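Local coordinates for diaminobutyrate-pyruvate transaminase and L-2,4-diaminobutyrate decarboxylase (Vibrio parahaemolyticus, PDB 2QMA), which probably uses pyridoxal phosphate to make and decarboxylate L-2,4-diaminobutyrate, the chain here being the C-terminal, decarboxylase-like part of the protein, at residues Y153-K158 against H317-D322; D160-S165 against N171-M176; L194-Y199 against M222-K227; A228-D233 against D246-Q251; E417-P422 against K465-F470. All blocks are in the same frame, centred on the assembly; numbering follows the deposited sequence.

Contact 1 (Y153-K158 against H317-D322)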
# COMPACT_ATOMS: atom_id res chain seq x y z
N TYR A 153 2.86 23.02 -5.13
CA TYR A 153 2.70 22.86 -6.59
C TYR A 153 1.87 24.00 -7.20
O TYR A 153 1.56 23.96 -8.41
CB TYR A 153 2.12 21.46 -6.95
CG TYR A 153 3.14 20.35 -6.75
CD1 TYR A 153 4.11 20.09 -7.72
CD2 TYR A 153 3.18 19.60 -5.58
CE1 TYR A 153 5.08 19.12 -7.52
CE2 TYR A 153 4.16 18.62 -5.38
CZ TYR A 153 5.10 18.39 -6.34
OH TYR A 153 6.07 17.42 -6.13
N ASP A 154 1.50 24.98 -6.38
CA ASP A 154 0.80 26.21 -6.86
C ASP A 154 -0.56 25.92 -7.50
O ASP A 154 -0.97 26.57 -8.46
CB ASP A 154 1.72 27.00 -7.82
CG ASP A 154 2.95 27.53 -7.13
OD1 ASP A 154 2.80 28.17 -6.07
OD2 ASP A 154 4.09 27.31 -7.63
N LEU A 155 -1.28 24.92 -6.97
CA LEU A 155 -2.57 24.52 -7.52
C LEU A 155 -3.67 25.49 -7.10
O LEU A 155 -3.47 26.30 -6.18
CB LEU A 155 -2.91 23.08 -7.07
CG LEU A 155 -1.86 21.98 -7.35
CD1 LEU A 155 -2.34 20.63 -6.79
CD2 LEU A 155 -1.54 21.84 -8.84
N SER A 156 -4.82 25.44 -7.80
CA SER A 156 -5.98 26.34 -7.56
C SER A 156 -6.63 26.22 -6.19
O SER A 156 -6.33 25.29 -5.40
CB SER A 156 -7.10 26.15 -8.65
OG SER A 156 -7.90 24.94 -8.51
N GLU A 157 -7.55 27.14 -5.92
CA GLU A 157 -8.31 27.13 -4.66
C GLU A 157 -9.08 25.82 -4.47
O GLU A 157 -9.30 25.38 -3.35
CB GLU A 157 -9.25 28.33 -4.59
CG GLU A 157 -8.47 29.65 -4.42
CD GLU A 157 -9.33 30.79 -3.91
OE1 GLU A 157 -10.56 30.59 -3.74
OE2 GLU A 157 -8.77 31.87 -3.65
N LYS A 158 -9.43 25.17 -5.58
CA LYS A 158 -10.22 23.94 -5.52
C LYS A 158 -9.44 22.64 -5.37
O LYS A 158 -10.04 21.54 -5.38
CB LYS A 158 -11.13 23.88 -6.75
CG LYS A 158 -11.92 25.15 -6.92
CD LYS A 158 -13.23 24.87 -7.62
CE LYS A 158 -13.30 25.57 -8.97
NZ LYS A 158 -14.71 25.56 -9.44
N HIS A 317 -4.41 18.57 -14.52
CA HIS A 317 -5.63 18.06 -13.90
C HIS A 317 -5.30 17.17 -12.72
O HIS A 317 -6.03 17.17 -11.71
CB HIS A 317 -6.50 17.26 -14.86
CG HIS A 317 -7.16 18.09 -15.92
ND1 HIS A 317 -6.45 18.69 -16.94
CD2 HIS A 317 -8.46 18.39 -16.13
CE1 HIS A 317 -7.30 19.34 -17.73
NE2 HIS A 317 -8.53 19.17 -17.27
N SER A 318 -4.22 16.35 -12.87
CA SER A 318 -3.78 15.49 -11.78
C SER A 318 -2.27 15.38 -11.79
O SER A 318 -1.65 15.50 -12.86
CB SER A 318 -4.43 14.11 -11.89
OG SER A 318 -4.17 13.48 -13.15
N ILE A 319 -1.69 15.14 -10.60
CA ILE A 319 -0.25 15.01 -10.44
C ILE A 319 0.04 13.87 -9.48
O ILE A 319 -0.49 13.84 -8.36
CB ILE A 319 0.37 16.25 -9.83
CG1 ILE A 319 0.08 17.53 -10.68
CG2 ILE A 319 1.88 16.06 -9.58
CD1 ILE A 319 0.30 18.79 -9.90
N SER A 320 0.88 12.94 -9.92
CA SER A 320 1.40 11.97 -8.98
C SER A 320 2.80 12.34 -8.45
O SER A 320 3.67 12.85 -9.17
CB SER A 320 1.25 10.55 -9.42
OG SER A 320 1.92 10.27 -10.60
N VAL A 321 2.95 12.17 -7.15
CA VAL A 321 4.14 12.57 -6.39
C VAL A 321 4.55 11.31 -5.60
O VAL A 321 3.73 10.71 -4.91
CB VAL A 321 3.82 13.72 -5.36
CG1 VAL A 321 5.11 14.15 -4.65
CG2 VAL A 321 3.11 14.91 -6.00
N ASP A 322 5.79 10.85 -5.79
CA ASP A 322 6.31 9.71 -5.03
C ASP A 322 7.33 10.16 -4.03
O ASP A 322 8.45 10.47 -4.42
CB ASP A 322 6.97 8.70 -5.96
CG ASP A 322 6.21 7.43 -6.04
OD1 ASP A 322 5.12 7.38 -5.42
OD2 ASP A 322 6.68 6.48 -6.73

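Contact 2 (D160-S165 against N171-M176)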
# COMPACT_ATOMS: atom_id res chain seq x y z
N ASP A 160 -7.10 19.39 -4.18
CA ASP A 160 -7.07 18.46 -3.05
C ASP A 160 -6.22 17.27 -3.46
O ASP A 160 -5.68 17.26 -4.57
CB ASP A 160 -8.51 18.05 -2.63
CG ASP A 160 -8.59 17.47 -1.22
OD1 ASP A 160 -7.56 17.42 -0.48
OD2 ASP A 160 -9.75 17.09 -0.85
N GLY A 161 -6.07 16.28 -2.58
CA GLY A 161 -5.26 15.14 -2.88
C GLY A 161 -5.56 14.03 -1.89
O GLY A 161 -6.35 14.23 -0.96
N ILE A 162 -4.94 12.88 -2.10
CA ILE A 162 -4.96 11.81 -1.11
C ILE A 162 -3.71 11.00 -1.25
O ILE A 162 -3.18 10.83 -2.37
CB ILE A 162 -6.03 10.73 -1.34
CG1 ILE A 162 -6.78 10.91 -2.63
CG2 ILE A 162 -6.72 10.25 0.04
CD1 ILE A 162 -5.90 10.35 -3.71
N PHE A 163 -3.30 10.39 -0.15
CA PHE A 163 -2.11 9.57 -0.18
C PHE A 163 -2.45 8.22 -0.76
O PHE A 163 -3.53 7.71 -0.53
CB PHE A 163 -1.52 9.43 1.22
CG PHE A 163 -0.51 10.49 1.55
CD1 PHE A 163 -0.89 11.82 1.71
CD2 PHE A 163 0.86 10.13 1.66
CE1 PHE A 163 0.08 12.80 2.03
CE2 PHE A 163 1.84 11.10 2.00
CZ PHE A 163 1.45 12.43 2.17
N THR A 164 -1.52 7.68 -1.53
CA THR A 164 -1.69 6.41 -2.22
C THR A 164 -0.47 5.51 -1.88
O THR A 164 0.48 5.94 -1.21
CB THR A 164 -1.70 6.61 -3.76
OG1 THR A 164 -0.39 7.06 -4.16
CG2 THR A 164 -2.78 7.60 -4.19
N SER A 165 -0.49 4.27 -2.35
CA SER A 165 0.68 3.38 -2.19
C SER A 165 1.92 3.75 -3.03
O SER A 165 3.01 3.19 -2.82
CB SER A 165 0.27 1.97 -2.52
OG SER A 165 -0.02 1.92 -3.90
N ASN A 171 -0.66 6.96 -10.71
CA ASN A 171 -0.90 6.95 -12.17
C ASN A 171 -2.23 6.36 -12.59
O ASN A 171 -2.97 6.98 -13.34
CB ASN A 171 0.24 6.28 -12.93
CG ASN A 171 1.44 7.17 -13.06
OD1 ASN A 171 1.40 8.38 -12.76
ND2 ASN A 171 2.55 6.59 -13.53
N GLN A 172 -2.55 5.19 -12.04
CA GLN A 172 -3.75 4.49 -12.37
C GLN A 172 -4.96 5.34 -11.93
O GLN A 172 -5.90 5.49 -12.68
CB GLN A 172 -3.71 3.10 -11.70
CG GLN A 172 -5.07 2.43 -11.44
CD GLN A 172 -4.91 1.23 -10.55
OE1 GLN A 172 -3.82 0.99 -10.00
NE2 GLN A 172 -6.00 0.46 -10.36
N MSE A 173 -4.87 5.96 -10.76
CA MSE A 173 -6.00 6.74 -10.27
C MSE A 173 -6.19 8.03 -11.08
O MSE A 173 -7.29 8.34 -11.44
CB MSE A 173 -5.84 7.04 -8.80
CG MSE A 173 -6.36 5.92 -7.95
SE MSE A 173 -6.11 6.32 -6.14
CE MSE A 173 -6.41 8.26 -6.11
N GLY A 174 -5.10 8.74 -11.39
CA GLY A 174 -5.18 9.96 -12.21
C GLY A 174 -5.85 9.64 -13.55
O GLY A 174 -6.76 10.35 -13.99
N LEU A 175 -5.42 8.57 -14.20
CA LEU A 175 -5.96 8.21 -15.50
C LEU A 175 -7.37 7.61 -15.43
O LEU A 175 -8.16 7.80 -16.36
CB LEU A 175 -5.01 7.26 -16.24
CG LEU A 175 -3.67 7.91 -16.63
CD1 LEU A 175 -2.68 6.85 -17.08
CD2 LEU A 175 -3.82 8.96 -17.71
N MSE A 176 -7.67 6.88 -14.37
CA MSE A 176 -9.07 6.45 -14.15
C MSE A 176 -9.98 7.66 -13.95
O MSE A 176 -11.10 7.69 -14.47
CB MSE A 176 -9.22 5.56 -12.92
CG MSE A 176 -10.58 4.86 -12.93
SE MSE A 176 -10.71 3.82 -11.32
CE MSE A 176 -9.17 2.77 -11.78

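Contact 3 (L194-Y199 against M222-K227)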
# COMPACT_ATOMS: atom_id res chain seq x y z
N LEU A 194 -22.44 2.53 -14.78
CA LEU A 194 -22.80 1.83 -16.01
C LEU A 194 -21.69 1.05 -16.72
O LEU A 194 -21.95 0.30 -17.67
CB LEU A 194 -23.37 2.85 -17.00
CG LEU A 194 -24.56 3.66 -16.48
CD1 LEU A 194 -25.14 4.45 -17.64
CD2 LEU A 194 -25.60 2.70 -15.87
N GLY A 195 -20.44 1.25 -16.29
CA GLY A 195 -19.29 0.72 -17.05
C GLY A 195 -18.91 1.58 -18.25
O GLY A 195 -19.45 2.69 -18.46
N LEU A 196 -17.98 1.10 -19.05
CA LEU A 196 -17.51 1.94 -20.16
C LEU A 196 -18.64 2.27 -21.14
O LEU A 196 -19.43 1.40 -21.47
CB LEU A 196 -16.37 1.20 -20.91
CG LEU A 196 -15.15 0.80 -20.09
CD1 LEU A 196 -14.18 0.13 -21.10
CD2 LEU A 196 -14.53 2.04 -19.31
N PRO A 197 -18.66 3.49 -21.68
CA PRO A 197 -19.59 3.87 -22.78
C PRO A 197 -19.30 3.10 -24.09
O PRO A 197 -18.19 2.55 -24.25
CB PRO A 197 -19.33 5.39 -22.90
CG PRO A 197 -17.88 5.56 -22.52
CD PRO A 197 -17.75 4.59 -21.35
N ASP A 198 -20.25 3.05 -25.02
CA ASP A 198 -20.02 2.32 -26.31
C ASP A 198 -18.89 2.90 -27.17
O ASP A 198 -18.29 2.19 -27.96
CB ASP A 198 -21.29 2.10 -27.20
CG ASP A 198 -20.99 1.15 -28.44
OD1 ASP A 198 -20.65 -0.04 -28.24
OD2 ASP A 198 -21.04 1.57 -29.63
N TYR A 199 -18.58 4.18 -26.99
CA TYR A 199 -17.47 4.78 -27.70
C TYR A 199 -16.11 4.58 -27.02
O TYR A 199 -15.11 5.14 -27.47
CB TYR A 199 -17.74 6.28 -27.94
CG TYR A 199 -18.06 7.09 -26.69
CD1 TYR A 199 -17.03 7.59 -25.88
CD2 TYR A 199 -19.38 7.36 -26.31
CE1 TYR A 199 -17.30 8.34 -24.73
CE2 TYR A 199 -19.64 8.14 -25.17
CZ TYR A 199 -18.57 8.60 -24.39
OH TYR A 199 -18.77 9.34 -23.24
N MSE A 222 -7.95 -0.55 -16.31
CA MSE A 222 -9.22 0.18 -16.29
C MSE A 222 -10.14 -0.17 -17.48
O MSE A 222 -11.21 0.44 -17.62
CB MSE A 222 -8.95 1.68 -16.18
CG MSE A 222 -8.51 2.30 -17.46
SE MSE A 222 -7.99 4.18 -17.30
CE MSE A 222 -6.70 4.05 -15.99
N GLY A 223 -9.74 -1.15 -18.30
CA GLY A 223 -10.64 -1.71 -19.32
C GLY A 223 -10.42 -1.17 -20.75
O GLY A 223 -11.15 -1.56 -21.65
N LEU A 224 -9.42 -0.31 -20.96
CA LEU A 224 -9.20 0.30 -22.27
C LEU A 224 -8.21 -0.48 -23.12
O LEU A 224 -8.29 -0.43 -24.36
CB LEU A 224 -8.74 1.76 -22.16
CG LEU A 224 -9.72 2.66 -21.36
CD1 LEU A 224 -9.12 4.09 -21.16
CD2 LEU A 224 -11.07 2.70 -22.06
N GLY A 225 -7.29 -1.17 -22.45
CA GLY A 225 -6.28 -2.01 -23.12
C GLY A 225 -5.08 -1.21 -23.61
O GLY A 225 -5.13 0.04 -23.74
N GLU A 226 -4.00 -1.93 -23.90
CA GLU A 226 -2.78 -1.28 -24.37
C GLU A 226 -3.07 -0.49 -25.65
O GLU A 226 -2.40 0.51 -25.88
CB GLU A 226 -1.65 -2.31 -24.59
CG GLU A 226 -1.31 -3.07 -23.31
CD GLU A 226 -0.22 -4.11 -23.45
OE1 GLU A 226 0.25 -4.38 -24.60
OE2 GLU A 226 0.17 -4.65 -22.37
N LYS A 227 -4.04 -0.93 -26.47
CA LYS A 227 -4.37 -0.26 -27.75
C LYS A 227 -4.92 1.18 -27.58
O LYS A 227 -4.99 1.98 -28.54
CB LYS A 227 -5.28 -1.18 -28.58
CG LYS A 227 -6.66 -0.67 -29.01
CD LYS A 227 -7.56 -0.63 -27.90
CE LYS A 227 -9.00 -0.30 -28.32
NZ LYS A 227 -9.64 0.04 -26.99

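Contact 4 (A228-D233 against D246-Q251)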
# COMPACT_ATOMS: atom_id res chain seq x y z
N ALA A 228 -5.34 1.49 -26.34
CA ALA A 228 -5.81 2.84 -26.02
C ALA A 228 -4.63 3.85 -25.87
O ALA A 228 -4.84 5.06 -25.83
CB ALA A 228 -6.69 2.81 -24.73
N VAL A 229 -3.41 3.35 -25.78
CA VAL A 229 -2.27 4.25 -25.56
C VAL A 229 -1.66 4.63 -26.89
O VAL A 229 -1.28 3.76 -27.67
CB VAL A 229 -1.21 3.62 -24.63
CG1 VAL A 229 -0.03 4.59 -24.38
CG2 VAL A 229 -1.83 3.22 -23.31
N MSE A 230 -1.58 5.94 -27.12
CA MSE A 230 -1.07 6.51 -28.36
C MSE A 230 0.28 7.12 -28.02
O MSE A 230 0.36 8.08 -27.26
CB MSE A 230 -2.03 7.64 -28.73
CG MSE A 230 -2.52 7.61 -30.08
SE MSE A 230 -3.79 9.10 -30.17
CE MSE A 230 -3.06 9.50 -31.79
N THR A 231 1.36 6.56 -28.55
CA THR A 231 2.66 7.06 -28.14
C THR A 231 3.16 8.13 -29.13
O THR A 231 2.85 8.10 -30.32
CB THR A 231 3.72 5.97 -27.93
OG1 THR A 231 4.08 5.45 -29.21
CG2 THR A 231 3.20 4.82 -27.02
N VAL A 232 3.91 9.09 -28.61
CA VAL A 232 4.52 10.13 -29.42
C VAL A 232 6.03 9.94 -29.32
O VAL A 232 6.54 9.60 -28.26
CB VAL A 232 4.12 11.54 -28.90
CG1 VAL A 232 4.70 12.65 -29.78
CG2 VAL A 232 2.59 11.66 -28.82
N ASP A 233 6.75 10.21 -30.41
CA ASP A 233 8.20 10.08 -30.41
C ASP A 233 8.82 10.92 -29.30
O ASP A 233 8.28 11.98 -28.95
CB ASP A 233 8.76 10.54 -31.74
CG ASP A 233 8.41 9.60 -32.89
OD1 ASP A 233 8.00 8.45 -32.60
OD2 ASP A 233 8.55 10.01 -34.06
N ASP A 246 0.74 18.19 -31.91
CA ASP A 246 -0.54 18.73 -32.37
C ASP A 246 -1.09 17.94 -33.56
O ASP A 246 -2.25 17.62 -33.55
CB ASP A 246 -0.46 20.22 -32.68
CG ASP A 246 -1.81 20.81 -33.00
OD1 ASP A 246 -2.64 20.99 -32.09
OD2 ASP A 246 -2.04 21.10 -34.18
N GLU A 247 -0.25 17.63 -34.55
CA GLU A 247 -0.72 16.90 -35.75
C GLU A 247 -1.13 15.43 -35.45
O GLU A 247 -2.09 14.94 -36.04
CB GLU A 247 0.27 17.01 -36.94
CG GLU A 247 1.56 16.22 -36.81
CD GLU A 247 2.33 15.98 -38.15
OE1 GLU A 247 1.92 16.47 -39.25
OE2 GLU A 247 3.36 15.29 -38.10
N VAL A 248 -0.42 14.75 -34.54
CA VAL A 248 -0.78 13.39 -34.10
C VAL A 248 -2.19 13.39 -33.46
O VAL A 248 -3.02 12.54 -33.76
CB VAL A 248 0.30 12.80 -33.13
CG1 VAL A 248 -0.26 11.66 -32.28
CG2 VAL A 248 1.52 12.27 -33.93
N ILE A 249 -2.45 14.37 -32.59
CA ILE A 249 -3.74 14.48 -31.97
C ILE A 249 -4.80 14.83 -33.03
O ILE A 249 -5.86 14.21 -33.08
CB ILE A 249 -3.72 15.53 -30.86
CG1 ILE A 249 -2.80 15.05 -29.75
CG2 ILE A 249 -5.16 15.76 -30.32
CD1 ILE A 249 -2.39 16.10 -28.76
N ALA A 250 -4.51 15.82 -33.89
CA ALA A 250 -5.48 16.25 -34.91
C ALA A 250 -5.86 15.07 -35.79
O ALA A 250 -7.02 14.87 -36.10
CB ALA A 250 -4.92 17.39 -35.75
N GLN A 251 -4.86 14.29 -36.19
CA GLN A 251 -5.08 13.14 -37.06
C GLN A 251 -5.91 12.04 -36.39
O GLN A 251 -6.75 11.39 -37.04
CB GLN A 251 -3.73 12.57 -37.53
CG GLN A 251 -3.80 11.77 -38.83
CD GLN A 251 -4.07 10.30 -38.61
OE1 GLN A 251 -3.68 9.73 -37.58
NE2 GLN A 251 -4.73 9.66 -39.59

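Contact 5 (E417-P422 against K465-F470)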
# COMPACT_ATOMS: atom_id res chain seq x y z
N GLU A 417 32.45 5.10 -22.04
CA GLU A 417 31.84 5.98 -23.01
C GLU A 417 30.53 6.52 -22.44
O GLU A 417 29.64 5.76 -22.07
CB GLU A 417 31.61 5.24 -24.32
CG GLU A 417 30.74 6.02 -25.31
CD GLU A 417 30.45 5.25 -26.60
OE1 GLU A 417 30.44 3.99 -26.59
OE2 GLU A 417 30.20 5.94 -27.62
N LEU A 418 30.43 7.84 -22.36
CA LEU A 418 29.22 8.48 -21.91
C LEU A 418 28.16 8.33 -23.02
O LEU A 418 28.43 8.66 -24.19
CB LEU A 418 29.49 9.95 -21.55
CG LEU A 418 28.29 10.78 -21.09
CD1 LEU A 418 27.86 10.35 -19.69
CD2 LEU A 418 28.58 12.26 -21.12
N LEU A 419 26.96 7.85 -22.67
CA LEU A 419 25.87 7.63 -23.66
C LEU A 419 24.71 8.68 -23.72
O LEU A 419 23.90 8.66 -24.66
CB LEU A 419 25.31 6.21 -23.52
CG LEU A 419 26.31 5.12 -23.94
CD1 LEU A 419 25.88 3.75 -23.41
CD2 LEU A 419 26.53 5.10 -25.47
N ALA A 420 24.64 9.57 -22.75
CA ALA A 420 23.65 10.67 -22.76
C ALA A 420 24.11 11.81 -21.86
O ALA A 420 24.87 11.61 -20.90
CB ALA A 420 22.26 10.17 -22.32
N GLU A 421 23.68 13.02 -22.19
CA GLU A 421 23.97 14.14 -21.33
C GLU A 421 22.88 14.09 -20.28
O GLU A 421 21.70 13.93 -20.65
CB GLU A 421 23.97 15.47 -22.10
CG GLU A 421 25.13 15.66 -23.11
CD GLU A 421 26.53 15.51 -22.50
OE1 GLU A 421 26.72 15.80 -21.29
OE2 GLU A 421 27.44 15.09 -23.26
N PRO A 422 23.24 14.20 -18.98
CA PRO A 422 22.21 14.01 -17.94
C PRO A 422 21.18 15.12 -17.92
O PRO A 422 21.49 16.24 -18.30
CB PRO A 422 23.02 14.03 -16.63
CG PRO A 422 24.45 13.87 -17.02
CD PRO A 422 24.57 14.45 -18.40
N LYS A 465 21.91 0.23 -27.75
CA LYS A 465 23.13 -0.24 -27.09
C LYS A 465 22.87 -0.50 -25.61
O LYS A 465 22.13 0.24 -24.98
CB LYS A 465 24.25 0.78 -27.29
CG LYS A 465 24.60 0.97 -28.76
CD LYS A 465 25.88 1.74 -28.99
CE LYS A 465 25.64 3.23 -29.00
NZ LYS A 465 24.76 3.66 -30.13
N THR A 466 23.44 -1.57 -25.05
CA THR A 466 23.31 -1.81 -23.61
C THR A 466 24.09 -0.69 -22.89
O THR A 466 25.27 -0.43 -23.20
CB THR A 466 23.82 -3.21 -23.17
OG1 THR A 466 22.87 -4.21 -23.58
CG2 THR A 466 23.94 -3.30 -21.68
N ALA A 467 23.39 -0.00 -21.99
CA ALA A 467 23.98 1.05 -21.18
C ALA A 467 23.89 0.61 -19.74
O ALA A 467 22.92 -0.01 -19.33
CB ALA A 467 23.23 2.35 -21.37
N LEU A 468 24.94 0.93 -18.99
CA LEU A 468 24.88 0.94 -17.53
C LEU A 468 24.27 2.25 -17.06
O LEU A 468 24.37 3.25 -17.74
CB LEU A 468 26.27 0.81 -16.94
CG LEU A 468 27.01 -0.47 -17.38
CD1 LEU A 468 28.45 -0.32 -16.99
CD2 LEU A 468 26.37 -1.70 -16.74
N LYS A 469 23.67 2.22 -15.87
CA LYS A 469 23.02 3.37 -15.27
C LYS A 469 23.33 3.56 -13.79
O LYS A 469 23.27 2.60 -12.99
CB LYS A 469 21.48 3.30 -15.47
CG LYS A 469 20.72 4.39 -14.72
CD LYS A 469 19.21 4.42 -15.13
CE LYS A 469 18.44 3.20 -14.60
NZ LYS A 469 16.96 3.38 -14.89
N PHE A 470 23.64 4.80 -13.45
CA PHE A 470 23.66 5.30 -12.09
C PHE A 470 22.36 6.12 -11.96
O PHE A 470 22.08 7.01 -12.78
CB PHE A 470 24.81 6.31 -11.84
CG PHE A 470 26.23 5.76 -11.91
CD1 PHE A 470 26.53 4.40 -11.79
CD2 PHE A 470 27.29 6.67 -12.01
CE1 PHE A 470 27.91 3.96 -11.82
CE2 PHE A 470 28.63 6.24 -12.03
CZ PHE A 470 28.93 4.89 -11.95

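Contact 1 (Y153-K158 against H317-D322)
The phenol oxygen of Y153 rests against both methyls of V321, with OH 3.7 Å from CG1 and 3.9 Å from CG2, and makes a weak hydrogen bond to the backbone oxygen of G299. The setting is the large domain of a fold-type I pyridoxal phosphate enzyme, where strand 318-322 lies inside the mixed sheet and the loop after helix 136-152 packs onto it. Y153 and V321 come at one another from opposite directions, and V321 CG2 meets the ring obliquely, 3.9 Å from Y153 CE2. In Y153, CG stands beside the backbone N and anti to the carbonyl carbon (chi1 -73°), which sends the ring from the loop toward the strand.

D154, next in line, ends the helix in a Schellman motif with positive phi. The chain turns there, and L155 also points at the strand. I302 and L337 pack against Y153 as well, so the ring sits in an apolar bed with its one polar atom at the far end.

On the strand, I319 and V321 face the loop, while S318 points the other way and hydrogen-bonds to W290 and H292. The same strand carries D322, which forms a salt bridge with K325, the lysine predicted to carry the cofactor but not modified in this structure. Toward the start of the strand, L155 and I319 reach for each other tip to tip, L155 CD2 lying 3.7 Å from I319 CD1.

Contact 2 (D160-S165 against N171-M176)
Selenomethionine M173 reaches from helix 167-187 down to strand 160-164 and touches two residues that lie two apart on the strand, I162 and T164. It was deposited in two conformers, and the account of its end holds for one of them. Its CG is anti to the carbonyl carbon (chi1 -85°), the chain then runs extended through chi2, and a bend at chi3 (36°) turns CE toward I162. T164 and M173 meet tip to tip, with T164 CG2 4.1 Å from M173 SE and 4.2 Å from M173 CE.

The approach to I162 is less certain still. I162 CD1 comes to 3.2 Å from M173 CE, tighter than ordinary van der Waals contact. The first torsion of I162 is almost eclipsed, a further reason to treat that short distance as doubtful. The two side chains pass at a slant to each other.

T164 divides its two branches between different tasks. CG2 lies beside the backbone N and meets the selenium, while OG1 sits in the position between the backbone N and the carbonyl carbon and hydrogen-bonds to S170 OG and G166 N, within the turn and the start of the helix. F163 points to the other side of the strand, onto helix 136-152 and the ring of F323.

Two residues before M173, on another side of the helix, N171 bonds to H292, S320, T214 and D294. This tight strand, glycine-containing turn and helix unit belongs to the large domain of fold-type I enzymes; in relatives the corresponding turn and helix start help to hold the cofactor phosphate.

Contact 3 (L194-Y199 against M222-K227)
The apolar side-chain pairing here is L196 CD1 with L224 CD2, 4.1 Å apart; the other methyl of L196 faces backbone. The first torsion of L196 (chi1 -57°), with CG beside the backbone N, carries the side chain toward the 222-224 turn.

The remaining contacts of L196 are with backbone. Its CD1 lies 3.5 Å from G223 O, and its CD2 lies 4.1 Å from M222 O, a carbonyl that also accepts a hydrogen bond from R179. G223 ends helix 214-221 in a Schellman motif with positive phi, and it is on the carbonyl of this turn residue that L196 CD1 lies.

Between the two segments there is no polar bond. Within 222-227, K227 NZ donates to L224 O over 3.0 Å, in the carbonyl plane and with a C=O...N angle of 156°, folding the lysine back along its own loop. The same NZ makes a weak hydrogen bond to L194 O of the second subunit, and E226 bonds Q192 of that subunit.

Both segments are thus loops at the dimer interface, where L196 also packs on L196 of the second subunit. Within the chain, L196 lies against R179 of helix 167-187 and I191 of helix 191-194, while L224 rests on F260 of strand 258-265.

Contact 4 (A228-D233 against D246-Q251)
M230, a selenomethionine on an edge strand of the large sheet within this chain, lays its CE methyl over V248 on helix 245-254. CE lies 3.6 Å from V248 CG1 and equally 3.6 Å from V248 O, so it covers the side chain and a backbone carbonyl of the same residue. The two side chains slide past each other in opposite directions. A bend near the end of the M230 chain, at chi3 (137°) after an extended chi2, helps bring the methyl there.

V248 presents CG1, the branch anti to its backbone N (chi1 159°). That same methyl faces V232 CG2 at a looser 4.5 Å, making V248 the residue that spans both inward-pointing strand positions; T231, between them, points away. Strand 229-232, helix 245-254 and strand 258-265 follow one another as a beta-alpha-beta crossover, with strand 203-208 lying between the two parallel strands. R204 and A252 also touch M230.

The surfaces that meet are methyls and one carbonyl, and the segments share neither a hydrogen bond nor a salt bridge. The fit therefore depends on shape and burial of apolar surface, and nothing directional fixes the helix along the strand at this point.

Contact 5 (E417-P422 against K465-F470)
This is apolar packing in the small C-terminal domain, between L419 and strand 465-471 of its antiparallel sheet, in which strand 426-431 lies between strands 416-418 and 465-471. L419, next to strand 416-418, reaches over the intervening strand to the face of strand 465-471. The paths of the two CD atoms differ. L419 CD1 settles on A467, 3.6 Å from its CB and 4.0 Å from its CA, and also comes within 4.2 Å of T466 O. L419 CD2 instead meets the aliphatic part of K465, lying 4.1 Å from its CE.

The lysine gets there by curling. The bend at chi3 (-86°) brings CE across the leucine, the two side chains crossing at a slant, and the one at chi4 (-64°) turns NZ to its weak hydrogen bond with D463 O. E417 OE2 and K465 NZ carry opposite charges but stand 6.4 Å apart and do not pair; E417 has its salt bridge with R430 of the intervening strand, which the side chains of L419 and K465 also touch.

Alternation along strand 465-471 sorts the rest. A467 and K465 point toward L419, whereas T466 points away, and T466 and L468 meet helix 438-452. F470 packs on helix 389-411. An antiparallel sheet backed by helices on one face is the usual build of the C-terminal domain in fold-type I pyridoxal phosphate enzymes.

Overall arrangement
From the N terminus, contact 1 opens first at 153-158, and its loop, closed only at 317-322, encloses three shorter ones. Inside it contact 2 closes a tight turn, then contact 3 and contact 4 follow in series, with 222-227 running straight into 228-233. None of the loops cross. Contacts 1, 2 and 4 all reach the large mixed sheet, and contacts 1 and 2 meet where S320 OG probably hydrogen-bonds N171 OD1 at 2.9 Å. M222 of contact 3 packs its CE on the helix of contact 2, and both touch the second subunit. Contact 5 comes later, in the small-domain sheet, its centre about 33 Å from that of contact 1.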